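Local atomic coordinates of A rubisco-like protein (Burkholderia fungorum, PDB entry 3NWR), a protein that is of unknown specific reaction but is probably a rubisco-like, TIM-barrel lyase related to the large chain of rubisco. Residues 171-176 with 200-206; 176-180 with 210-215; 183-188 with 218-222; 231-237 with 256-261. All blocks are in the same frame, centred on the assembly; numbering follows the deposited sequence.

Contact 1. Residues 171-176 with 200-206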
loop_
_atom_site.group_PDB
_atom_site.type_symbol
_atom_site.label_atom_id
_atom_site.label_comp_id
_atom_site.label_asym_id
_atom_site.label_seq_id
_atom_site.Cartn_x
_atom_site.Cartn_y
_atom_site.Cartn_z
ATOM N N ASN A 171 -2.632 1.076 -23.899
ATOM C CA ASN A 171 -2.720 1.580 -22.525
ATOM C C ASN A 171 -2.099 2.952 -22.382
ATOM O O ASN A 171 -2.603 3.808 -21.658
ATOM C CB ASN A 171 -2.011 0.631 -21.555
ATOM C CG ASN A 171 -2.649 -0.742 -21.494
ATOM O OD1 ASN A 171 -3.831 -0.909 -21.791
ATOM N ND2 ASN A 171 -1.863 -1.737 -21.087
ATOM N N VAL A 172 -0.970 3.136 -23.054
ATOM C CA VAL A 172 -0.239 4.391 -23.005
ATOM C C VAL A 172 0.547 4.501 -24.308
ATOM O O VAL A 172 0.926 3.486 -24.890
ATOM C CB VAL A 172 0.692 4.454 -21.754
ATOM C CG1 VAL A 172 1.811 3.385 -21.815
ATOM C CG2 VAL A 172 1.264 5.850 -21.581
ATOM N N GLY A 173 0.762 5.719 -24.789
ATOM C CA GLY A 173 1.554 5.903 -25.997
ATOM C C GLY A 173 0.883 6.720 -27.083
ATOM O O GLY A 173 1.563 7.313 -27.923
ATOM N N LEU A 174 -0.448 6.734 -27.099
ATOM C CA LEU A 174 -1.172 7.619 -28.007
ATOM C C LEU A 174 -0.931 9.075 -27.655
ATOM O O LEU A 174 -0.736 9.429 -26.491
ATOM C CB LEU A 174 -2.677 7.353 -27.963
ATOM C CG LEU A 174 -3.198 5.981 -28.392
ATOM C CD1 LEU A 174 -4.708 5.938 -28.235
ATOM C CD2 LEU A 174 -2.800 5.660 -29.829
ATOM N N SER A 175 -0.959 9.934 -28.666
ATOM C CA SER A 175 -0.927 11.369 -28.416
ATOM C C SER A 175 -2.284 11.826 -27.883
ATOM O O SER A 175 -3.258 11.066 -27.902
ATOM C CB SER A 175 -0.625 12.114 -29.714
ATOM O OG SER A 175 -1.728 12.021 -30.595
ATOM N N ALA A 176 -2.361 13.075 -27.432
ATOM C CA ALA A 176 -3.633 13.610 -26.968
ATOM C C ALA A 176 -4.660 13.584 -28.093
ATOM O O ALA A 176 -5.801 13.191 -27.886
ATOM C CB ALA A 176 -3.470 15.023 -26.412
ATOM N N CYS A 200 -1.433 4.958 -17.601
ATOM C CA CYS A 200 -1.484 6.245 -18.287
ATOM C C CYS A 200 -2.098 7.300 -17.384
ATOM O O CYS A 200 -3.295 7.264 -17.117
ATOM C CB CYS A 200 -2.329 6.133 -19.554
ATOM S SG CYS A 200 -2.354 7.668 -20.505
ATOM N N ALA A 201 -1.279 8.231 -16.912
ATOM C CA ALA A 201 -1.760 9.326 -16.078
ATOM C C ALA A 201 -1.321 10.656 -16.676
ATOM O O ALA A 201 -2.145 11.403 -17.205
ATOM C CB ALA A 201 -1.260 9.175 -14.652
ATOM N N ASN A 202 -0.022 10.941 -16.597
ATOM C CA ASN A 202 0.527 12.177 -17.156
ATOM C C ASN A 202 1.766 11.885 -18.016
ATOM O O ASN A 202 2.839 12.439 -17.783
ATOM C CB ASN A 202 0.855 13.154 -16.028
ATOM C CG ASN A 202 1.127 14.567 -16.525
ATOM O OD1 ASN A 202 0.664 14.974 -17.596
ATOM N ND2 ASN A 202 1.876 15.322 -15.736
ATOM N N PRO A 203 1.619 10.994 -19.009
ATOM C CA PRO A 203 2.770 10.627 -19.840
ATOM C C PRO A 203 3.214 11.791 -20.717
ATOM O O PRO A 203 2.408 12.656 -21.038
ATOM C CB PRO A 203 2.213 9.509 -20.721
ATOM C CG PRO A 203 0.753 9.875 -20.885
ATOM C CD PRO A 203 0.352 10.475 -19.555
ATOM N N ALA A 204 4.478 11.795 -21.123
ATOM C CA ALA A 204 4.947 12.793 -22.079
ATOM C C ALA A 204 4.180 12.693 -23.406
ATOM O O ALA A 204 3.976 13.696 -24.094
ATOM C CB ALA A 204 6.457 12.653 -22.302
ATOM N N HIS A 205 3.731 11.484 -23.750
ATOM C CA HIS A 205 3.016 11.253 -25.007
ATOM C C HIS A 205 1.700 12.022 -25.100
ATOM O O HIS A 205 1.279 12.449 -26.178
ATOM C CB HIS A 205 2.731 9.762 -25.182
ATOM C CG HIS A 205 3.948 8.902 -25.059
ATOM N ND1 HIS A 205 4.051 7.874 -24.145
ATOM C CD2 HIS A 205 5.121 8.922 -25.737
ATOM C CE1 HIS A 205 5.230 7.292 -24.273
ATOM N NE2 HIS A 205 5.902 7.916 -25.225
ATOM N N ALA A 206 1.042 12.168 -23.959
ATOM C CA ALA A 206 -0.275 12.781 -23.908
ATOM C C ALA A 206 -0.498 13.308 -22.503
ATOM O O ALA A 206 -1.242 12.716 -21.723
ATOM C CB ALA A 206 -1.352 11.766 -24.275
HETATM O O HOH W 1 -0.125 14.902 -27.021
#

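Contact 2. Residues 176-180 with 210-215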
loop_
_atom_site.group_PDB
_atom_site.type_symbol
_atom_site.label_atom_id
_atom_site.label_comp_id
_atom_site.label_asym_id
_atom_site.label_seq_id
_atom_site.Cartn_x
_atom_site.Cartn_y
_atom_site.Cartn_z
ATOM N N ALA A 176 -2.361 13.075 -27.432
ATOM C CA ALA A 176 -3.633 13.610 -26.968
ATOM C C ALA A 176 -4.660 13.584 -28.093
ATOM O O ALA A 176 -5.801 13.191 -27.886
ATOM C CB ALA A 176 -3.470 15.023 -26.412
ATOM N N ALA A 177 -4.246 13.993 -29.291
ATOM C CA ALA A 177 -5.141 13.997 -30.444
ATOM C C ALA A 177 -5.599 12.590 -30.803
ATOM O O ALA A 177 -6.773 12.373 -31.101
ATOM C CB ALA A 177 -4.461 14.662 -31.652
ATOM N N GLU A 178 -4.673 11.639 -30.782
ATOM C CA GLU A 178 -5.016 10.259 -31.105
ATOM C C GLU A 178 -5.989 9.688 -30.074
ATOM O O GLU A 178 -6.914 8.951 -30.416
ATOM C CB GLU A 178 -3.759 9.395 -31.205
ATOM C CG GLU A 178 -2.911 9.672 -32.447
ATOM C CD GLU A 178 -1.565 8.974 -32.408
ATOM O OE1 GLU A 178 -1.046 8.728 -31.300
ATOM O OE2 GLU A 178 -1.013 8.681 -33.490
ATOM N N THR A 179 -5.786 10.049 -28.811
ATOM C CA THR A 179 -6.667 9.571 -27.749
ATOM C C THR A 179 -8.075 10.117 -27.950
ATOM O O THR A 179 -9.067 9.387 -27.854
ATOM C CB THR A 179 -6.152 10.004 -26.375
ATOM O OG1 THR A 179 -4.817 9.517 -26.195
ATOM C CG2 THR A 179 -7.041 9.438 -25.253
ATOM N N ALA A 180 -8.157 11.413 -28.236
ATOM C CA ALA A 180 -9.438 12.060 -28.483
ATOM C C ALA A 180 -10.186 11.441 -29.667
ATOM O O ALA A 180 -11.385 11.218 -29.591
ATOM C CB ALA A 180 -9.234 13.559 -28.703
ATOM N N GLU A 210 -3.371 18.325 -21.776
ATOM C CA GLU A 210 -3.720 18.234 -23.192
ATOM C C GLU A 210 -4.742 17.132 -23.452
ATOM O O GLU A 210 -5.660 17.304 -24.247
ATOM C CB GLU A 210 -2.483 17.944 -24.042
ATOM C CG GLU A 210 -1.391 18.989 -23.976
ATOM C CD GLU A 210 -0.186 18.592 -24.810
ATOM O OE1 GLU A 210 -0.369 17.866 -25.815
ATOM O OE2 GLU A 210 0.940 19.003 -24.463
ATOM N N ARG A 211 -4.566 15.995 -22.789
ATOM C CA ARG A 211 -5.448 14.863 -23.008
ATOM C C ARG A 211 -6.877 15.176 -22.561
ATOM O O ARG A 211 -7.832 14.873 -23.276
ATOM C CB ARG A 211 -4.905 13.621 -22.291
ATOM C CG ARG A 211 -5.598 12.328 -22.687
ATOM C CD ARG A 211 -4.879 11.105 -22.139
ATOM N NE ARG A 211 -5.194 10.832 -20.738
ATOM C CZ ARG A 211 -4.382 11.088 -19.715
ATOM N NH1 ARG A 211 -3.200 11.668 -19.917
ATOM N NH2 ARG A 211 -4.764 10.783 -18.479
ATOM N N VAL A 212 -7.021 15.787 -21.387
ATOM C CA VAL A 212 -8.348 16.135 -20.884
ATOM C C VAL A 212 -9.044 17.114 -21.821
ATOM O O VAL A 212 -10.206 16.926 -22.168
ATOM C CB VAL A 212 -8.296 16.725 -19.458
ATOM C CG1 VAL A 212 -9.655 17.293 -19.062
ATOM C CG2 VAL A 212 -7.849 15.659 -18.452
ATOM N N ARG A 213 -8.327 18.162 -22.222
ATOM C CA ARG A 213 -8.911 19.146 -23.132
ATOM C C ARG A 213 -9.337 18.542 -24.475
ATOM O O ARG A 213 -10.451 18.789 -24.949
ATOM C CB ARG A 213 -7.952 20.321 -23.342
ATOM C CG ARG A 213 -7.669 21.118 -22.090
ATOM C CD ARG A 213 -6.754 22.291 -22.414
ATOM N NE ARG A 213 -6.704 23.249 -21.316
ATOM C CZ ARG A 213 -5.713 23.320 -20.436
ATOM N NH1 ARG A 213 -4.687 22.493 -20.531
ATOM N NH2 ARG A 213 -5.746 24.223 -19.464
ATOM N N ALA A 214 -8.471 17.739 -25.088
ATOM C CA ALA A 214 -8.796 17.156 -26.391
ATOM C C ALA A 214 -9.937 16.158 -26.291
ATOM O O ALA A 214 -10.873 16.185 -27.086
ATOM C CB ALA A 214 -7.579 16.496 -27.011
ATOM N N VAL A 215 -9.857 15.270 -25.308
ATOM C CA VAL A 215 -10.895 14.262 -25.132
ATOM C C VAL A 215 -12.261 14.868 -24.810
ATOM O O VAL A 215 -13.277 14.463 -25.380
ATOM C CB VAL A 215 -10.499 13.225 -24.052
ATOM C CG1 VAL A 215 -11.679 12.342 -23.688
ATOM C CG2 VAL A 215 -9.325 12.382 -24.535
HETATM O O HOH W 1 -0.125 14.902 -27.021
#

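Contact 3. Residues 183-188 with 218-222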
loop_
_atom_site.group_PDB
_atom_site.type_symbol
_atom_site.label_atom_id
_atom_site.label_comp_id
_atom_site.label_asym_id
_atom_site.label_seq_id
_atom_site.Cartn_x
_atom_site.Cartn_y
_atom_site.Cartn_z
ATOM N N VAL A 183 -11.464 8.087 -28.510
ATOM C CA VAL A 183 -12.604 8.278 -27.623
ATOM C C VAL A 183 -13.880 8.607 -28.405
ATOM O O VAL A 183 -14.953 8.111 -28.085
ATOM C CB VAL A 183 -12.303 9.341 -26.557
ATOM C CG1 VAL A 183 -13.578 9.815 -25.885
ATOM C CG2 VAL A 183 -11.342 8.776 -25.536
ATOM N N ARG A 184 -13.756 9.430 -29.443
ATOM C CA ARG A 184 -14.896 9.723 -30.313
ATOM C C ARG A 184 -15.498 8.442 -30.895
ATOM O O ARG A 184 -16.717 8.248 -30.861
ATOM C CB ARG A 184 -14.487 10.690 -31.427
ATOM C CG ARG A 184 -15.601 11.023 -32.417
ATOM C CD ARG A 184 -16.867 11.479 -31.713
ATOM N NE ARG A 184 -17.597 12.475 -32.501
ATOM C CZ ARG A 184 -18.893 12.733 -32.372
ATOM N NH1 ARG A 184 -19.616 12.052 -31.500
ATOM N NH2 ARG A 184 -19.471 13.667 -33.121
ATOM N N GLU A 185 -14.641 7.563 -31.405
ATOM C CA GLU A 185 -15.099 6.295 -31.976
ATOM C C GLU A 185 -15.765 5.416 -30.925
ATOM O O GLU A 185 -16.774 4.777 -31.200
ATOM C CB GLU A 185 -13.941 5.537 -32.623
ATOM C CG GLU A 185 -13.283 6.262 -33.789
ATOM C CD GLU A 185 -11.949 5.645 -34.184
ATOM O OE1 GLU A 185 -11.547 4.638 -33.564
ATOM O OE2 GLU A 185 -11.302 6.170 -35.117
ATOM N N LEU A 186 -15.198 5.382 -29.722
ATOM C CA LEU A 186 -15.766 4.572 -28.646
ATOM C C LEU A 186 -17.148 5.095 -28.237
ATOM O O LEU A 186 -18.067 4.317 -27.991
ATOM C CB LEU A 186 -14.815 4.524 -27.440
ATOM C CG LEU A 186 -13.424 3.932 -27.699
ATOM C CD1 LEU A 186 -12.507 4.048 -26.477
ATOM C CD2 LEU A 186 -13.534 2.469 -28.157
ATOM N N CYS A 187 -17.296 6.415 -28.169
ATOM C CA CYS A 187 -18.596 7.017 -27.907
ATOM C C CYS A 187 -19.611 6.584 -28.967
ATOM O O CYS A 187 -20.716 6.154 -28.646
ATOM C CB CYS A 187 -18.499 8.544 -27.896
ATOM S SG CYS A 187 -17.656 9.256 -26.458
ATOM N N GLU A 188 -19.223 6.716 -30.231
ATOM C CA GLU A 188 -20.110 6.381 -31.345
ATOM C C GLU A 188 -20.500 4.904 -31.332
ATOM O O GLU A 188 -21.594 4.537 -31.778
ATOM C CB GLU A 188 -19.453 6.743 -32.678
ATOM C CG GLU A 188 -19.179 8.232 -32.848
ATOM C CD GLU A 188 -20.417 9.038 -33.198
ATOM O OE1 GLU A 188 -21.492 8.440 -33.428
ATOM O OE2 GLU A 188 -20.309 10.281 -33.252
ATOM N N GLU A 218 -14.299 16.213 -27.754
ATOM C CA GLU A 218 -15.026 15.169 -28.462
ATOM C C GLU A 218 -16.234 14.682 -27.676
ATOM O O GLU A 218 -17.305 14.485 -28.239
ATOM C CB GLU A 218 -14.100 13.997 -28.802
ATOM C CG GLU A 218 -13.032 14.337 -29.831
ATOM C CD GLU A 218 -13.593 14.465 -31.238
ATOM O OE1 GLU A 218 -14.799 14.208 -31.439
ATOM O OE2 GLU A 218 -12.815 14.819 -32.143
ATOM N N VAL A 219 -16.071 14.497 -26.372
ATOM C CA VAL A 219 -17.150 13.983 -25.543
ATOM C C VAL A 219 -18.325 14.959 -25.496
ATOM O O VAL A 219 -19.479 14.553 -25.602
ATOM C CB VAL A 219 -16.641 13.644 -24.127
ATOM C CG1 VAL A 219 -17.782 13.232 -23.219
ATOM C CG2 VAL A 219 -15.592 12.539 -24.215
ATOM N N ARG A 220 -18.020 16.247 -25.349
ATOM C CA ARG A 220 -19.053 17.285 -25.330
ATOM C C ARG A 220 -19.798 17.328 -26.661
ATOM O O ARG A 220 -21.029 17.372 -26.698
ATOM C CB ARG A 220 -18.445 18.662 -25.011
ATOM C CG ARG A 220 -17.894 18.804 -23.578
ATOM C CD ARG A 220 -17.463 20.250 -23.231
ATOM N NE ARG A 220 -16.518 20.814 -24.194
ATOM C CZ ARG A 220 -15.198 20.893 -24.024
ATOM N NH1 ARG A 220 -14.624 20.458 -22.907
ATOM N NH2 ARG A 220 -14.440 21.431 -24.975
ATOM N N ARG A 221 -19.053 17.297 -27.756
ATOM C CA ARG A 221 -19.677 17.321 -29.071
ATOM C C ARG A 221 -20.512 16.064 -29.304
ATOM O O ARG A 221 -21.575 16.120 -29.923
ATOM C CB ARG A 221 -18.641 17.470 -30.177
ATOM C CG ARG A 221 -19.303 17.592 -31.534
ATOM C CD ARG A 221 -18.328 17.564 -32.694
ATOM N NE ARG A 221 -18.994 17.113 -33.914
ATOM C CZ ARG A 221 -18.388 16.976 -35.086
ATOM N NH1 ARG A 221 -17.100 17.264 -35.201
ATOM N NH2 ARG A 221 -19.067 16.551 -36.137
ATOM N N TYR A 222 -20.041 14.924 -28.808
ATOM C CA TYR A 222 -20.815 13.702 -28.954
ATOM C C TYR A 222 -22.145 13.797 -28.202
ATOM O O TYR A 222 -23.175 13.370 -28.713
ATOM C CB TYR A 222 -20.030 12.457 -28.514
ATOM C CG TYR A 222 -20.885 11.212 -28.529
ATOM C CD1 TYR A 222 -21.215 10.580 -29.726
ATOM C CD2 TYR A 222 -21.391 10.683 -27.347
ATOM C CE1 TYR A 222 -22.006 9.450 -29.737
ATOM C CE2 TYR A 222 -22.183 9.557 -27.350
ATOM C CZ TYR A 222 -22.486 8.940 -28.546
ATOM O OH TYR A 222 -23.282 7.815 -28.554
HETATM O O HOH W 2 -23.961 6.565 -30.725
#

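Contact 4. Residues 231-237 with 256-261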
loop_
_atom_site.group_PDB
_atom_site.type_symbol
_atom_site.label_atom_id
_atom_site.label_comp_id
_atom_site.label_asym_id
_atom_site.label_seq_id
_atom_site.Cartn_x
_atom_site.Cartn_y
_atom_site.Cartn_z
ATOM N N MET A 231 -19.344 9.057 -19.668
ATOM C CA MET A 231 -18.460 9.358 -18.548
ATOM C C MET A 231 -17.039 8.890 -18.846
ATOM O O MET A 231 -16.807 7.717 -19.143
ATOM C CB MET A 231 -18.973 8.672 -17.283
ATOM C CG MET A 231 -18.029 8.801 -16.090
ATOM S SD MET A 231 -18.714 8.135 -14.564
ATOM C CE MET A 231 -20.084 9.268 -14.275
ATOM N N VAL A 232 -16.081 9.812 -18.766
ATOM C CA VAL A 232 -14.686 9.466 -18.968
ATOM C C VAL A 232 -13.952 9.564 -17.639
ATOM O O VAL A 232 -13.929 10.625 -16.996
ATOM C CB VAL A 232 -13.997 10.380 -20.008
ATOM C CG1 VAL A 232 -12.504 10.014 -20.138
ATOM C CG2 VAL A 232 -14.694 10.265 -21.364
ATOM N N ALA A 233 -13.385 8.440 -17.216
ATOM C CA ALA A 233 -12.583 8.421 -16.005
ATOM C C ALA A 233 -11.150 8.741 -16.391
ATOM O O ALA A 233 -10.403 7.871 -16.841
ATOM C CB ALA A 233 -12.674 7.056 -15.317
ATOM N N PHE A 234 -10.782 10.013 -16.259
ATOM C CA PHE A 234 -9.409 10.437 -16.505
ATOM C C PHE A 234 -8.539 10.028 -15.337
ATOM O O PHE A 234 -8.850 10.348 -14.182
ATOM C CB PHE A 234 -9.343 11.957 -16.661
ATOM C CG PHE A 234 -10.015 12.457 -17.900
ATOM C CD1 PHE A 234 -9.403 12.309 -19.134
ATOM C CD2 PHE A 234 -11.260 13.060 -17.833
ATOM C CE1 PHE A 234 -10.022 12.774 -20.297
ATOM C CE2 PHE A 234 -11.894 13.522 -18.997
ATOM C CZ PHE A 234 -11.273 13.376 -20.226
ATOM N N ASN A 235 -7.439 9.340 -15.634
ATOM C CA ASN A 235 -6.505 8.944 -14.593
ATOM C C ASN A 235 -5.634 10.125 -14.156
ATOM O O ASN A 235 -4.694 10.513 -14.856
ATOM C CB ASN A 235 -5.638 7.780 -15.073
ATOM C CG ASN A 235 -4.729 7.253 -13.978
ATOM O OD1 ASN A 235 -4.873 7.625 -12.816
ATOM N ND2 ASN A 235 -3.800 6.371 -14.341
ATOM N N ILE A 236 -5.960 10.691 -13.002
ATOM C CA ILE A 236 -5.256 11.868 -12.512
ATOM C C ILE A 236 -4.217 11.531 -11.452
ATOM O O ILE A 236 -3.606 12.434 -10.876
ATOM C CB ILE A 236 -6.217 12.928 -11.935
ATOM C CG1 ILE A 236 -6.934 12.374 -10.702
ATOM C CG2 ILE A 236 -7.216 13.392 -13.009
ATOM C CD1 ILE A 236 -7.710 13.430 -9.902
ATOM N N THR A 237 -4.015 10.235 -11.208
ATOM C CA THR A 237 -3.002 9.766 -10.251
ATOM C C THR A 237 -1.725 10.596 -10.344
ATOM O O THR A 237 -1.120 10.682 -11.419
ATOM C CB THR A 237 -2.633 8.294 -10.515
ATOM O OG1 THR A 237 -3.809 7.474 -10.429
ATOM C CG2 THR A 237 -1.589 7.807 -9.499
ATOM N N SER A 256 -16.929 14.502 -15.573
ATOM C CA SER A 256 -17.769 14.055 -14.471
ATOM C C SER A 256 -17.066 13.080 -13.543
ATOM O O SER A 256 -17.614 12.706 -12.510
ATOM C CB SER A 256 -19.030 13.381 -15.017
ATOM O OG SER A 256 -18.687 12.258 -15.823
ATOM N N CYS A 257 -15.850 12.685 -13.904
ATOM C CA CYS A 257 -15.205 11.583 -13.207
ATOM C C CYS A 257 -13.683 11.700 -13.267
ATOM O O CYS A 257 -13.128 12.077 -14.303
ATOM C CB CYS A 257 -15.657 10.260 -13.846
ATOM S SG CYS A 257 -14.968 8.758 -13.085
ATOM N N VAL A 258 -13.029 11.373 -12.155
ATOM C CA VAL A 258 -11.584 11.171 -12.122
ATOM C C VAL A 258 -11.263 9.799 -11.533
ATOM O O VAL A 258 -11.967 9.307 -10.651
ATOM C CB VAL A 258 -10.848 12.268 -11.333
ATOM C CG1 VAL A 258 -10.953 13.603 -12.073
ATOM C CG2 VAL A 258 -11.412 12.382 -9.927
ATOM N N MET A 259 -10.197 9.199 -12.043
ATOM C CA MET A 259 -9.725 7.895 -11.597
ATOM C C MET A 259 -8.410 8.091 -10.853
ATOM O O MET A 259 -7.627 8.980 -11.189
ATOM C CB MET A 259 -9.502 7.018 -12.826
ATOM C CG MET A 259 -8.567 5.839 -12.641
ATOM S SD MET A 259 -8.416 5.044 -14.261
ATOM C CE MET A 259 -6.980 4.009 -13.975
ATOM N N ALA A 260 -8.172 7.271 -9.836
ATOM C CA ALA A 260 -6.914 7.313 -9.081
ATOM C C ALA A 260 -6.470 5.910 -8.702
ATOM O O ALA A 260 -7.303 5.069 -8.363
ATOM C CB ALA A 260 -7.067 8.185 -7.822
ATOM N N SER A 261 -5.165 5.664 -8.773
ATOM C CA SER A 261 -4.584 4.405 -8.309
ATOM C C SER A 261 -4.478 4.480 -6.795
ATOM O O SER A 261 -3.475 4.943 -6.239
ATOM C CB SER A 261 -3.214 4.185 -8.941
ATOM O OG SER A 261 -3.358 3.993 -10.335
HETATM O O HOH W 3 -14.755 13.117 -16.979
HETATM O O HOH W 4 -1.775 5.485 -12.147
#

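Contact 1. Residues 171-176 with 200-206
Two loops of the catalytic domain meet here in a buried loop-to-loop contact without direct hydrogen bonds: loop 171-176 leads into helix 176-189, and loop 200-206 leads toward helix 208-226. Val172 reaches across with CG2, which slides past the ring of Pro203 at 3.9 Å from its CB. The same methyl lies at the edge of the His205 imidazole. Cys200 points CB at Val172 CB and lies close to Asn171 O. Gly173 CA approaches the His205 ring obliquely, 3.7 Å from ND1, its backbone turned to phi 127°, a conformation that glycine readily adopts. Further along, backbone atoms carry most of the contact: Ser175 CA sends a nearly straight C-H...O contact to His205 O at 3.3 Å, and the Ala206 methyl lies 3.3 Å from Leu174 O. One water bridges the loops, accepting from Ala176 N and donating to His205 O, each at 2.9 Å, and thereby serves a helix-start N-H. Ser175 is the N-cap of helix 176-189, and Arg211 of helix 208-226 binds Ala201 O and Ala206 O. Asn102 of the second subunit packs on Pro203 and His205, while helices 176-189 and 208-226 lead off from the two loops.

Contact 2. Residues 176-180 with 210-215
Ala180 lays its CB on the backbone of the facing helix, 3.5 Å from Ala214 O, and meets the Ala214 methyl at 3.8 Å. One turn earlier Ala176 does the same at Glu210, its CB 3.8 Å from Glu210 O. Ala214 CB in return sits between these two alanines, near Ala176 O as well as Ala180 CB. Such small side chains let the backbones come close: CA of Ala180 and CA of Val215 are 4.3 Å apart, and the axes of the two short segments approach to 8.3 Å at a crossing angle of -37°. Thr179 closes the flank with its methyl. Its CG2, anti to the backbone N, reaches Val215 CG2 at 3.8 Å and lies obliquely against the aliphatic CG and CD of Arg211. The same rotation (chi1 -57°) sets OG1 beside the backbone N, where it bonds back to Ser175 O. Of the Arg211 side chain it is the aliphatic part that packs here; the bend at chi3 carries the guanidinium away to a salt bridge with Asp196. At the more exposed flank Glu210, extended beyond CG, accepts from a water through OE1 at 3.2 Å, and that water also takes the N-H of Ala176. Val212 and Val215 touch Phe234 of strand 233-235. Close packing of two successive helices running in broadly the same direction, with a strand beneath, is typical of the helical layer around a TIM barrel.

Contact 3. Residues 183-188 with 218-222
Segments 183-188 and 218-222 run side by side in the same general direction, their helix axes 9.6 Å apart at closest and crossing at -29°. Tyr222 bridges the two helices. Its CG stands anti to the backbone N (chi1 174°), which carries the ring across to helix 176-189, where Cys187 CB sits over one face, 3.6 Å from the centroid and only 11° off the normal, a CH-pi contact. Cys187 SG approaches the same ring more obliquely. Tyr222 OH ends 3.1 Å from Cys187 O and bonds to Arg228. A water 2.6 Å from Tyr222 OH donates to the backbone oxygen of Glu188, so a polar cluster surrounds the tip of a largely buried ring. The Glu188 carboxylate lies at the ring's edge, its plane steeply inclined to the ring.

Arg184 spans the more exposed flank. Bends at chi2 and chi3 carry its chain across Glu218 at about a right angle, with NE 3.5 Å from Glu218 OE1 in a long salt bridge; the guanidinium and carboxylate planes are well out of parallel. Glu188 also belongs to this salt-bridge network, although the exact place of Arg184 NH1 is less certain. Arg184 NH2 also stands over one face of the Arg221 guanidinium, 3.6 Å from its NE, a like-charge approach that the two acids probably temper. On the inner side, toward strand 233-235, Val183 CG1 meets Val219 CG2 at 3.8 Å. An apolar inner side and a charged outer side characterise neighbouring helices on the outside of a TIM barrel.

Contact 4. Residues 231-237 with 256-261
Ile236 and Val258 make one apolar centre of this strand pair: Ile236 CD1 lies against Val258 CB at 3.6 Å, with the two side chains crossing. On the face bearing Ala233, Asn235, Cys257 and Met259, Ala233 CB touches Cys257 SG at 3.6 Å and also meets Met259 CB. The chain of Met259, anti at CG and extended beyond it, crosses Asn235 obliquely and brings CE to 3.9 Å from the amide carbon CG. At the beginning of the pair Met231 CG rests on Cys257 CB and Ser256 OG.

Between these layers the parallel strands are joined by two backbone bonds. Met259 N gives an almost straight bond to Phe234 O at 2.8 Å, its N-H...O angle 174°, although the donor stands well above the carbonyl plane. Ile236 N reaches Met259 O at 3.0 Å. Toward the start, a water donates to Val232 O and accepts from Ser256 N, linking the segments beyond the direct bonds.

The polar edge gathers at Asn235 and Thr237. Asn235 OD1 accepts Thr237 N in an Asx turn and, on a lone pair in the carbonyl plane, the Thr237 hydroxyl at 2.6 Å. With its proton thus directed, Thr237 OG1 accepts Ser261 N at 2.8 Å. Asn235 ND2 binds Cys200 O and a water that also meets Ser261 OG; Asn286 is a further partner of that hydroxyl. This relay implies that Asn235 fixes the threonine's orientation, extending the grip between strands of a beta-alpha-beta unit past their regular pairing.

How the contacts relate
Contacts 2 and 3, with centres about 11 Å apart, are successive stages of one interface between helices 176-189 and 208-226. Contact 1 lies at its beginning, sharing Ala176 and a water with contact 2; Arg211 NH1, 2.9 Å from Ala206 O, ties them further. Contact 4 joins two strands of the parallel sheet beneath: Val215 CG1 meets Phe234 CZ at 3.6 Å, and Val219 CG2 meets Val232 CG2 at 3.8 Å. Asn235 ND2 joins contact 4 to contact 1 through Cys200 O at 3.0 Å. Carboxylated Lys195 adjoins Asp196, which binds both Arg211 and the backbone of Asn235, so contacts 2 and 4 probably border the active-site region; in rubisco a carboxylated lysine binds the magnesium ion.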